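Local coordinates for protein cyclase (Streptomyces sp. R1128, PDB 3TFZ) that probably closes and aromatises the first ring of a nascent polyketide chain, as an aromatase/cyclase of the R1128 biosynthetic pathway, at residues Gln47-Val52 with Thr66-Leu71; Thr10-Ala15 with Phe99-Glu104. All blocks are in the same frame, centred on the assembly; numbering follows the deposited sequence.

Contacts 1 and 2 belong to one antiparallel sheet, the curved sheet of a Bet v 1-like helix-grip fold, but to different parts of it. Contact 1 (47-52 with 66-71) pairs two neighbouring strands, whereas contact 2 (10-15 with 99-104) brings the end of the edge strand 5-13 to the turn between strands 89-100 and 105-116. Their centres lie 24 Å apart and their nearest atoms about 14 Å; both segments of contact 1 fall within the sequence between those of contact 2. The S67 side chain of contact 1 lies about 3 Å from a bound cyclohexylpropylsulfonate, consistent with a pocket between sheet and long helix, whereas contact 2 borders the second subunit.

Contact 1: Gln47-Val52 with Thr66-Leu71; sequences QGYQVV and TSRRDL
Q50 and R69 both set CG beside the backbone N (chi1 -73° and -59°), which sends their side chains the same way, and a bend at chi3 of R69 turns its guanidinium to meet the Q50 amide, nearly coplanar with it. They form a hydrogen-bonded pair of an antiparallel beta hairpin, strands 49-58 and 61-72, in the helix-grip sheet. R69 NE donates to Q50 OE1 at 2.6 Å, almost in line with the C=O bond, while a weak bond from R69 NH2 reaches the same oxygen. Glutamine suits this buried place because NE2 can donate to the A25 carbonyl, while R69 NH1 and NH2 reach Y30 OH and the L24 carbonyl. The pair thus ties the sheet to the last turn of helix 17-25 and the start of helix 30-33. An alanine at R69 would probably leave Q50 OE1 without its donors, hold the amide by NE2 alone, and lose the links to Y30 and L24.

L71 lays CD1 3.5 Å from Q50 OE1, an apolar flank. On the face carrying Y49 and V51, R68 bends at chi3, setting NH1 3.6 Å from Y49 CD2, ring and guanidinium planes 20° apart. V51 CG2 lies above one guanidinium face, toward its rim. Arginine is long enough to span both and make a long, weak ion pair with E44.

Q50 with R69, and V52 with S67, exchange reciprocal backbone bonds; Y49-D70 and V51-R68 are non-hydrogen-bonded pairs. G48 has positive phi, where a CB would crowd the preceding carbonyl oxygen; its own O accepts from L71 N (2.8 Å). Across from V52, S67 OG hydrogen-bonds the cyclohexylpropylsulfonate, probably from the crystallisation liquor, and V52 CG1 packs 3.9 Å from S67 OG.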
ATOM      1  N   GLN A  47     -13.861 -19.695 -18.675  1.00 44.72           N
ATOM      2  CA  GLN A  47     -14.342 -18.322 -18.683  1.00 43.28           C
ATOM      3  C   GLN A  47     -14.407 -17.767 -17.270  1.00 39.48           C
ATOM      4  O   GLN A  47     -15.258 -18.157 -16.469  1.00 40.72           O
ATOM      5  CB  GLN A  47     -15.719 -18.240 -19.344  1.00 48.75           C
ATOM      6  CG  GLN A  47     -16.683 -19.332 -18.907  1.00 53.51           C
ATOM      7  CD  GLN A  47     -16.342 -20.683 -19.504  1.00 57.24           C
ATOM      8  OE1 GLN A  47     -16.751 -21.723 -18.988  1.00 54.39           O
ATOM      9  NE2 GLN A  47     -15.589 -20.673 -20.598  1.00 58.69           N
ATOM     10  N   GLY A  48     -13.495 -16.851 -16.974  1.00 34.30           N
ATOM     11  CA  GLY A  48     -13.407 -16.230 -15.646  1.00 28.87           C
ATOM     12  C   GLY A  48     -12.548 -16.853 -14.525  1.00 25.37           C
ATOM     13  O   GLY A  48     -12.554 -16.380 -13.373  1.00 23.60           O
ATOM     14  N   TYR A  49     -11.868 -17.948 -14.809  1.00 23.33           N
ATOM     15  CA  TYR A  49     -11.093 -18.638 -13.793  1.00 22.50           C
ATOM     16  C   TYR A  49      -9.872 -19.332 -14.438  1.00 20.85           C
ATOM     17  O   TYR A  49      -9.940 -19.740 -15.602  1.00 24.29           O
ATOM     18  CB  TYR A  49     -12.011 -19.635 -12.990  1.00 24.35           C
ATOM     19  CG  TYR A  49     -12.296 -20.957 -13.745  1.00 31.06           C
ATOM     20  CD1 TYR A  49     -13.320 -21.041 -14.688  1.00 30.81           C
ATOM     21  CD2 TYR A  49     -11.527 -22.105 -13.504  1.00 28.49           C
ATOM     22  CE1 TYR A  49     -13.570 -22.218 -15.325  1.00 36.13           C
ATOM     23  CE2 TYR A  49     -11.774 -23.267 -14.140  1.00 30.77           C
ATOM     24  CZ  TYR A  49     -12.778 -23.324 -15.060  1.00 36.80           C
ATOM     25  OH  TYR A  49     -13.016 -24.522 -15.734  1.00 43.55           O
ATOM     26  N   GLN A  50      -8.779 -19.432 -13.691  1.00 18.69           N
ATOM     27  CA  GLN A  50      -7.584 -20.193 -14.003  1.00 20.69           C
ATOM     28  C   GLN A  50      -7.136 -20.940 -12.722  1.00 22.72           C
ATOM     29  O   GLN A  50      -7.078 -20.350 -11.640  1.00 20.56           O
ATOM     30  CB  GLN A  50      -6.407 -19.254 -14.317  1.00 19.93           C
ATOM     31  CG  GLN A  50      -6.447 -18.539 -15.647  1.00 22.55           C
ATOM     32  CD  GLN A  50      -5.620 -17.308 -15.665  1.00 21.58           C
ATOM     33  OE1 GLN A  50      -5.141 -16.892 -14.599  1.00 24.59           O
ATOM     34  NE2 GLN A  50      -5.425 -16.689 -16.875  1.00 17.58           N
ATOM     35  N   VAL A  51      -6.821 -22.239 -12.852  1.00 25.42           N
ATOM     36  CA  VAL A  51      -6.129 -22.934 -11.791  1.00 25.36           C
ATOM     37  C   VAL A  51      -4.700 -23.159 -12.273  1.00 26.28           C
ATOM     38  O   VAL A  51      -4.425 -23.692 -13.380  1.00 27.14           O
ATOM     39  CB  VAL A  51      -6.825 -24.278 -11.350  1.00 27.97           C
ATOM     40  CG1 VAL A  51      -6.093 -24.931 -10.151  1.00 25.33           C
ATOM     41  CG2 VAL A  51      -8.274 -24.065 -11.005  1.00 27.08           C
ATOM     42  N   VAL A  52      -3.769 -22.865 -11.386  1.00 25.87           N
ATOM     43  CA  VAL A  52      -2.413 -22.641 -11.869  1.00 25.83           C
ATOM     44  C   VAL A  52      -1.407 -23.197 -10.872  1.00 25.60           C
ATOM     45  O   VAL A  52      -1.439 -22.909  -9.683  1.00 24.44           O
ATOM     46  CB  VAL A  52      -2.201 -21.078 -12.304  1.00 22.53           C
ATOM     47  CG1 VAL A  52      -1.426 -20.366 -11.318  1.00 25.75           C
ATOM     48  CG2 VAL A  52      -1.471 -20.945 -13.536  1.00 24.74           C
ATOM     49  N   THR A  66      -0.283 -24.190  -5.730  1.00 27.29           N
ATOM     50  CA  THR A  66      -1.380 -24.201  -6.679  1.00 23.71           C
ATOM     51  C   THR A  66      -2.420 -23.158  -6.255  1.00 21.60           C
ATOM     52  O   THR A  66      -2.895 -23.254  -5.177  1.00 17.98           O
ATOM     53  CB  THR A  66      -2.034 -25.597  -6.660  1.00 24.69           C
ATOM     54  OG1 THR A  66      -1.215 -26.469  -7.409  1.00 26.94           O
ATOM     55  CG2 THR A  66      -3.392 -25.588  -7.317  1.00 23.34           C
ATOM     56  N   SER A  67      -2.777 -22.207  -7.123  1.00 20.46           N
ATOM     57  CA  SER A  67      -3.912 -21.344  -6.814  1.00 22.54           C
ATOM     58  C   SER A  67      -4.993 -21.337  -7.798  1.00 21.74           C
ATOM     59  O   SER A  67      -4.767 -21.483  -9.036  1.00 21.84           O
ATOM     60  CB  SER A  67      -3.518 -19.869  -6.635  1.00 20.42           C
ATOM     61  OG  SER A  67      -2.701 -19.602  -7.697  1.00 29.07           O
ATOM     62  N   ARG A  68      -6.191 -21.131  -7.231  1.00 21.60           N
ATOM     63  CA  ARG A  68      -7.383 -20.842  -8.018  1.00 21.65           C
ATOM     64  C   ARG A  68      -7.509 -19.343  -8.099  1.00 19.94           C
ATOM     65  O   ARG A  68      -7.618 -18.665  -7.066  1.00 19.49           O
ATOM     66  CB  ARG A  68      -8.620 -21.481  -7.469  1.00 22.08           C
ATOM     67  CG  ARG A  68      -9.852 -21.175  -8.379  1.00 28.88           C
ATOM     68  CD  ARG A  68     -11.208 -21.670  -7.775  1.00 34.49           C
ATOM     69  NE  ARG A  68     -11.358 -23.061  -8.220  1.00 47.91           N
ATOM     70  CZ  ARG A  68     -11.967 -23.398  -9.366  1.00 52.80           C
ATOM     71  NH1 ARG A  68     -12.548 -22.432 -10.116  1.00 49.16           N
ATOM     72  NH2 ARG A  68     -12.041 -24.686  -9.742  1.00 55.74           N
ATOM     73  N   ARG A  69      -7.379 -18.822  -9.332  1.00 19.62           N
ATOM     74  CA  ARG A  69      -7.599 -17.357  -9.641  1.00 18.17           C
ATOM     75  C   ARG A  69      -8.949 -17.131 -10.265  1.00 19.34           C
ATOM     76  O   ARG A  69      -9.249 -17.748 -11.307  1.00 21.59           O
ATOM     77  CB  ARG A  69      -6.525 -16.790 -10.579  1.00 15.56           C
ATOM     78  CG  ARG A  69      -5.069 -16.940  -9.948  1.00 12.47           C
ATOM     79  CD  ARG A  69      -3.975 -17.066 -11.027  1.00 19.90           C
ATOM     80  NE  ARG A  69      -4.111 -16.221 -12.284  1.00 20.77           N
ATOM     81  CZ  ARG A  69      -3.679 -14.961 -12.414  1.00 19.51           C
ATOM     82  NH1 ARG A  69      -3.077 -14.346 -11.386  1.00 19.59           N
ATOM     83  NH2 ARG A  69      -3.841 -14.321 -13.579  1.00 19.72           N
ATOM     84  N   ASP A  70      -9.769 -16.295  -9.628  1.00 17.56           N
ATOM     85  CA  ASP A  70     -11.065 -15.956 -10.164  1.00 20.30           C
ATOM     86  C   ASP A  70     -10.897 -14.597 -10.751  1.00 20.18           C
ATOM     87  O   ASP A  70     -10.651 -13.669 -10.015  1.00 21.36           O
ATOM     88  CB  ASP A  70     -12.132 -15.984  -9.072  1.00 21.60           C
ATOM     89  CG  ASP A  70     -12.456 -17.484  -8.597  1.00 28.72           C
ATOM     90  OD1 ASP A  70     -12.669 -18.383  -9.496  1.00 33.77           O
ATOM     91  OD2 ASP A  70     -12.473 -17.796  -7.343  1.00 32.20           O
ATOM     92  N   LEU A  71     -10.981 -14.462 -12.068  1.00 19.93           N
ATOM     93  CA  LEU A  71     -10.645 -13.212 -12.719  1.00 20.60           C
ATOM     94  C   LEU A  71     -11.923 -12.416 -13.064  1.00 23.36           C
ATOM     95  O   LEU A  71     -12.859 -12.975 -13.604  1.00 22.86           O
ATOM     96  CB  LEU A  71      -9.821 -13.466 -14.016  1.00 21.50           C
ATOM     97  CG  LEU A  71      -8.331 -13.987 -13.949  1.00 21.24           C
ATOM     98  CD1 LEU A  71      -8.280 -15.503 -13.841  1.00 22.20           C
ATOM     99  CD2 LEU A  71      -7.610 -13.527 -15.215  1.00 22.87           C
TER

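Contact 2: Thr10-Ala15 with Phe99-Glu104; sequences TVTVAA and FTLDAE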
ATOM      1  N   THR A  10       0.494  -1.458  -1.764  1.00 13.34           N
ATOM      2  CA  THR A  10       0.072  -0.775  -2.971  1.00 13.68           C
ATOM      3  C   THR A  10       1.246  -0.071  -3.623  1.00 14.12           C
ATOM      4  O   THR A  10       2.242   0.214  -2.944  1.00 14.61           O
ATOM      5  CB  THR A  10      -1.183   0.202  -2.700  1.00 13.85           C
ATOM      6  OG1 THR A  10      -1.763   0.626  -3.904  1.00 13.29           O
ATOM      7  CG2 THR A  10      -0.870   1.438  -1.762  1.00 13.23           C
ATOM      8  N   VAL A  11       1.059   0.236  -4.913  1.00 12.58           N
ATOM      9  CA  VAL A  11       1.970   1.015  -5.797  1.00 11.60           C
ATOM     10  C   VAL A  11       1.064   1.705  -6.842  1.00 11.95           C
ATOM     11  O   VAL A  11      -0.074   1.232  -7.092  1.00  9.72           O
ATOM     12  CB  VAL A  11       2.935  -0.051  -6.346  1.00 14.40           C
ATOM     13  CG1 VAL A  11       2.577  -0.815  -7.703  1.00  8.55           C
ATOM     14  CG2 VAL A  11       4.340  -0.087  -5.669  1.00 15.27           C
ATOM     15  N   THR A  12       1.518   2.866  -7.359  1.00 13.21           N
ATOM     16  CA  THR A  12       0.851   3.687  -8.349  1.00 13.14           C
ATOM     17  C   THR A  12       1.568   3.334  -9.606  1.00 14.40           C
ATOM     18  O   THR A  12       2.779   3.507  -9.657  1.00 15.94           O
ATOM     19  CB  THR A  12       1.024   5.197  -8.015  1.00 14.04           C
ATOM     20  OG1 THR A  12       0.290   5.498  -6.845  1.00 15.20           O
ATOM     21  CG2 THR A  12       0.391   6.060  -9.054  1.00 14.77           C
ATOM     22  N   VAL A  13       0.859   2.834 -10.627  1.00 15.61           N
ATOM     23  CA  VAL A  13       1.477   2.409 -11.925  1.00 14.22           C
ATOM     24  C   VAL A  13       1.290   3.495 -12.997  1.00 16.22           C
ATOM     25  O   VAL A  13       0.162   3.997 -13.219  1.00 16.69           O
ATOM     26  CB  VAL A  13       0.919   1.084 -12.404  1.00 14.45           C
ATOM     27  CG1 VAL A  13       1.684   0.514 -13.724  1.00 12.98           C
ATOM     28  CG2 VAL A  13       1.035   0.017 -11.246  1.00 11.29           C
ATOM     29  N   ALA A  14       2.389   3.944 -13.628  1.00 16.41           N
ATOM     30  CA  ALA A  14       2.204   4.997 -14.628  1.00 16.69           C
ATOM     31  C   ALA A  14       1.756   4.289 -15.937  1.00 16.62           C
ATOM     32  O   ALA A  14       2.514   4.263 -16.882  1.00 17.63           O
ATOM     33  CB  ALA A  14       3.522   5.817 -14.835  1.00 15.06           C
ATOM     34  N   ALA A  15       0.580   3.638 -15.951  1.00 15.33           N
ATOM     35  CA  ALA A  15      -0.022   2.990 -17.165  1.00 14.36           C
ATOM     36  C   ALA A  15      -1.523   2.996 -16.971  1.00 15.17           C
ATOM     37  O   ALA A  15      -1.993   2.957 -15.807  1.00 14.28           O
ATOM     38  CB  ALA A  15       0.462   1.512 -17.341  1.00 13.84           C
ATOM     39  N   PHE A  99      -7.230   0.183  -9.630  1.00 17.99           N
ATOM     40  CA  PHE A  99      -8.175   1.250  -9.704  1.00 14.80           C
ATOM     41  C   PHE A  99      -7.685   2.298 -10.732  1.00 16.66           C
ATOM     42  O   PHE A  99      -6.506   2.599 -10.793  1.00 16.36           O
ATOM     43  CB  PHE A  99      -8.299   1.891  -8.358  1.00 11.22           C
ATOM     44  CG  PHE A  99      -8.779   0.935  -7.251  1.00 10.62           C
ATOM     45  CD1 PHE A  99     -10.102   0.863  -6.935  1.00  7.97           C
ATOM     46  CD2 PHE A  99      -7.872   0.267  -6.422  1.00  6.95           C
ATOM     47  CE1 PHE A  99     -10.518   0.023  -5.939  1.00  9.97           C
ATOM     48  CE2 PHE A  99      -8.262  -0.494  -5.465  1.00 10.01           C
ATOM     49  CZ  PHE A  99      -9.639  -0.616  -5.189  1.00  9.00           C
ATOM     50  N   THR A 100      -8.584   2.770 -11.609  1.00 17.59           N
ATOM     51  CA  THR A 100      -8.360   3.982 -12.366  1.00 17.89           C
ATOM     52  C   THR A 100      -8.119   5.180 -11.417  1.00 20.03           C
ATOM     53  O   THR A 100      -9.030   5.545 -10.570  1.00 21.46           O
ATOM     54  CB  THR A 100      -9.623   4.270 -13.208  1.00 18.12           C
ATOM     55  OG1 THR A 100      -9.702   3.249 -14.209  1.00 16.88           O
ATOM     56  CG2 THR A 100      -9.499   5.531 -13.858  1.00 12.54           C
ATOM     57  N   LEU A 101      -6.920   5.767 -11.528  1.00 20.63           N
ATOM     58  CA  LEU A 101      -6.571   6.969 -10.812  1.00 22.45           C
ATOM     59  C   LEU A 101      -6.801   8.126 -11.804  1.00 26.27           C
ATOM     60  O   LEU A 101      -7.566   9.075 -11.541  1.00 29.13           O
ATOM     61  CB  LEU A 101      -5.113   6.866 -10.324  1.00 22.69           C
ATOM     62  CG  LEU A 101      -4.494   8.064  -9.560  1.00 24.02           C
ATOM     63  CD1 LEU A 101      -5.313   8.570  -8.336  1.00 21.94           C
ATOM     64  CD2 LEU A 101      -3.140   7.672  -9.108  1.00 25.53           C
ATOM     65  N   ASP A 102      -6.194   8.050 -12.980  1.00 25.69           N
ATOM     66  CA  ASP A 102      -6.718   8.814 -14.064  1.00 28.13           C
ATOM     67  C   ASP A 102      -6.533   8.020 -15.362  1.00 26.82           C
ATOM     68  O   ASP A 102      -6.237   6.823 -15.319  1.00 26.39           O
ATOM     69  CB  ASP A 102      -6.094  10.221 -14.046  1.00 30.10           C
ATOM     70  CG  ASP A 102      -4.584  10.203 -14.281  1.00 35.63           C
ATOM     71  OD1 ASP A 102      -3.799  10.969 -13.661  1.00 38.60           O
ATOM     72  OD2 ASP A 102      -4.180   9.374 -15.100  1.00 41.63           O
ATOM     73  N   ALA A 103      -6.616   8.692 -16.494  1.00 28.16           N
ATOM     74  CA  ALA A 103      -6.445   8.081 -17.836  1.00 29.31           C
ATOM     75  C   ALA A 103      -5.070   7.404 -18.023  1.00 28.46           C
ATOM     76  O   ALA A 103      -4.909   6.403 -18.735  1.00 30.91           O
ATOM     77  CB  ALA A 103      -6.727   9.103 -18.959  1.00 29.56           C
ATOM     78  N   GLU A 104      -4.093   7.870 -17.295  1.00 27.54           N
ATOM     79  CA  GLU A 104      -2.779   7.352 -17.466  1.00 26.81           C
ATOM     80  C   GLU A 104      -2.264   6.651 -16.314  1.00 24.59           C
ATOM     81  O   GLU A 104      -1.154   6.225 -16.431  1.00 27.02           O
ATOM     82  CB  GLU A 104      -1.800   8.509 -17.680  1.00 29.32           C
ATOM     83  CG  GLU A 104      -2.006   9.196 -19.031  1.00 40.52           C
ATOM     84  CD  GLU A 104      -1.256  10.499 -19.088  1.00 51.33           C
ATOM     85  OE1 GLU A 104      -1.486  11.294 -20.033  1.00 57.87           O
ATOM     86  OE2 GLU A 104      -0.440  10.723 -18.165  1.00 53.76           O
TER
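T12 and L101 meet with their side chains crossing at about a right angle, and one methyl from each makes the touch: T12 CG2 lies 3.9 Å from L101 CD2. The contact sits at one end of the helix-grip sheet, where the last residues of strand 5-13 approach the turn between strands 89-100 and 105-116. These segments are not paired as strands, since strand 105-116 runs between 5-13 and 89-100 in the sheet. L101 points its CB toward T12, and its extended first torsion (chi1 178°) carries CG on, away from its own N. Threonine fits here because its two branches serve different partners: CG2 packs on the leucine, while OG1 is hydrogen-bonded to R97 and E8 of the second subunit. L101 also packs on F99 of that subunit, so this small apolar touch borders the dimer interface.

A classic bulge sets L101 and D102 together opposite R105, just where the chain bends. Aspartate suits the turn: its short carboxylate, held near its own backbone with CG between N and C (chi1 64°), forms an Asx turn in which OD2 accepts from E104 N at 2.7 Å. Its other oxygen, OD1, forms a salt bridge with R105.

At the far end, backbone meets backbone. An inverse gamma turn centred on A14, closed by a weak bond from A15 N to V13 O, brings the chain up to E104. The small A15 points its methyl away from the 99-104 segment, where it packs on V161 of helix 131-164, and its carbonyl accepts from T106 OG1. The E104 carbonyl oxygen comes within 3.5 Å of A14 C and 3.2 Å of A15 N, at an angle too poor for a hydrogen bond.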